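Local coordinates for protein acylphosphatase (Coxiella burnetii, PDB 3TRG) that catalyses the hydrolysis of acyl phosphates to a carboxylate and free phosphate, as a small single-domain member of the acylphosphatase family, at residues A[54-59]-A[64-69]. Sequence-based numbering, arbitrary orientation.
Sequences LVACGE and MILTEW
Leu-66 meets Leu-54 and Ala-56 where helix 60-69 packs on the sheet of the acylphosphatase fold, a compact alpha/beta sandwich with two helices on one face of the sheet. The example illustrates how few side chains such a meeting can take: between 54-59 and 64-69 the helix touches the strand through one apolar side chain, Leu-66. The backbone already directs its CB toward strand 52-57, and CG, anti to the backbone N (chi1 -180°), sets the methyls beyond it. Only one branch does the touching: CD2 lies 3.7 Å from CB of Ala-56. The same methyl approaches CD1 of Leu-54 at 4.0 Å, the two leucines reaching tip to tip. Ala-56, two residues along the strand from Leu-54, offers its CB as the contact surface, with its CA 8.7 Å from CA of Leu-66. Val-55, between them, points to the other face of the sheet, against Trp-43 and Tyr-92. Around the apolar cluster, Leu-66 also rests on Leu-40 and Lys-34, while Leu-54 packs on Val-16 and Val-44 of the flanking strands. No hydrogen bond joins the two segments, and all three touching residues are buried. Just beyond, the disulfide Cys-57 to Cys-13 ties the strand to its neighbour. Within the helix, Thr-67 OG1 donates to O of Met-64 at 3.1 Å from above the carbonyl plane.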
loop_
_atom_site.group_PDB
_atom_site.type_symbol
_atom_site.label_atom_id
_atom_site.label_comp_id
_atom_site.label_asym_id
_atom_site.label_seq_id
_atom_site.Cartn_x
_atom_site.Cartn_y
_atom_site.Cartn_z
ATOM N N LEU A 54 0.487 2.005 -5.231
ATOM C CA LEU A 54 1.477 1.466 -4.302
ATOM C C LEU A 54 1.807 0.008 -4.578
ATOM O O LEU A 54 1.033 -0.714 -5.204
ATOM C CB LEU A 54 1.014 1.615 -2.843
ATOM C CG LEU A 54 -0.271 0.867 -2.475
ATOM C CD1 LEU A 54 -0.068 0.102 -1.178
ATOM C CD2 LEU A 54 -1.429 1.839 -2.347
ATOM N N VAL A 55 2.988 -0.397 -4.123
ATOM C CA VAL A 55 3.350 -1.799 -4.003
ATOM C C VAL A 55 3.649 -2.056 -2.531
ATOM O O VAL A 55 4.341 -1.266 -1.877
ATOM C CB VAL A 55 4.589 -2.138 -4.852
ATOM C CG1 VAL A 55 5.159 -3.500 -4.454
ATOM C CG2 VAL A 55 4.234 -2.115 -6.344
ATOM N N ALA A 56 3.101 -3.141 -1.997
ATOM C CA ALA A 56 3.326 -3.493 -0.602
ATOM C C ALA A 56 3.727 -4.957 -0.514
ATOM O O ALA A 56 3.083 -5.816 -1.120
ATOM C CB ALA A 56 2.080 -3.231 0.221
ATOM N N CYS A 57 4.794 -5.230 0.235
ATOM C CA CYS A 57 5.321 -6.579 0.387
ATOM C C CYS A 57 5.484 -6.902 1.862
ATOM O O CYS A 57 5.906 -6.051 2.652
ATOM C CB CYS A 57 6.693 -6.702 -0.280
ATOM S SG CYS A 57 6.732 -6.351 -2.048
ATOM N N GLY A 58 5.164 -8.139 2.221
ATOM C CA GLY A 58 5.363 -8.615 3.574
ATOM C C GLY A 58 4.395 -9.739 3.879
ATOM O O GLY A 58 3.896 -10.405 2.971
ATOM N N GLU A 59 4.125 -9.953 5.159
ATOM C CA GLU A 59 3.226 -11.025 5.563
ATOM C C GLU A 59 1.797 -10.754 5.101
ATOM O O GLU A 59 1.367 -9.603 5.028
ATOM C CB GLU A 59 3.320 -11.242 7.072
ATOM C CG GLU A 59 4.699 -11.755 7.462
ATOM C CD GLU A 59 4.801 -12.199 8.902
ATOM O OE1 GLU A 59 3.942 -11.804 9.715
ATOM O OE2 GLU A 59 5.746 -12.954 9.214
HETATM N N MSE A 64 -3.388 -7.769 4.033
HETATM C CA MSE A 64 -4.847 -7.715 4.014
HETATM C C MSE A 64 -5.442 -6.688 4.971
HETATM O O MSE A 64 -6.519 -6.158 4.723
HETATM C CB MSE A 64 -5.445 -9.107 4.231
HETATM C CG MSE A 64 -5.106 -10.070 3.104
HETATM SE SE MSE A 64 -5.782 -9.424 1.373
HETATM C CE MSE A 64 -7.679 -9.630 1.746
ATOM N N ILE A 65 -4.738 -6.402 6.058
ATOM C CA ILE A 65 -5.130 -5.303 6.921
ATOM C C ILE A 65 -4.949 -3.980 6.170
ATOM O O ILE A 65 -5.814 -3.105 6.219
ATOM C CB ILE A 65 -4.322 -5.307 8.220
ATOM C CG1 ILE A 65 -4.706 -6.528 9.062
ATOM C CG2 ILE A 65 -4.553 -4.017 9.005
ATOM C CD1 ILE A 65 -3.829 -6.722 10.265
ATOM N N LEU A 66 -3.836 -3.846 5.453
ATOM C CA LEU A 66 -3.601 -2.645 4.653
ATOM C C LEU A 66 -4.682 -2.418 3.599
ATOM O O LEU A 66 -5.206 -1.308 3.478
ATOM C CB LEU A 66 -2.235 -2.703 3.968
ATOM C CG LEU A 66 -1.893 -1.481 3.113
ATOM C CD1 LEU A 66 -1.687 -0.263 3.998
ATOM C CD2 LEU A 66 -0.647 -1.763 2.289
ATOM N N THR A 67 -5.010 -3.459 2.834
ATOM C CA THR A 67 -6.004 -3.314 1.770
ATOM C C THR A 67 -7.373 -2.903 2.314
ATOM O O THR A 67 -8.116 -2.196 1.639
ATOM C CB THR A 67 -6.147 -4.577 0.879
ATOM O OG1 THR A 67 -6.561 -5.698 1.670
ATOM C CG2 THR A 67 -4.838 -4.901 0.174
ATOM N N GLU A 68 -7.708 -3.339 3.524
ATOM C CA GLU A 68 -8.979 -2.931 4.112
ATOM C C GLU A 68 -8.906 -1.474 4.553
ATOM O O GLU A 68 -9.848 -0.706 4.357
ATOM C CB GLU A 68 -9.383 -3.827 5.285
ATOM C CG GLU A 68 -10.674 -3.359 5.950
ATOM C CD GLU A 68 -11.274 -4.383 6.893
ATOM O OE1 GLU A 68 -10.896 -5.572 6.815
ATOM O OE2 GLU A 68 -12.136 -3.995 7.711
ATOM N N TRP A 69 -7.769 -1.096 5.131
ATOM C CA TRP A 69 -7.570 0.265 5.601
ATOM C C TRP A 69 -7.582 1.284 4.457
ATOM O O TRP A 69 -7.972 2.439 4.644
ATOM C CB TRP A 69 -6.261 0.373 6.389
ATOM C CG TRP A 69 -5.951 1.781 6.781
ATOM C CD1 TRP A 69 -6.432 2.454 7.869
ATOM C CD2 TRP A 69 -5.115 2.704 6.073
ATOM N NE1 TRP A 69 -5.938 3.738 7.885
ATOM C CE2 TRP A 69 -5.126 3.914 6.793
ATOM C CE3 TRP A 69 -4.351 2.622 4.903
ATOM C CZ2 TRP A 69 -4.407 5.033 6.382
ATOM C CZ3 TRP A 69 -3.638 3.737 4.494
ATOM C CH2 TRP A 69 -3.673 4.926 5.232
#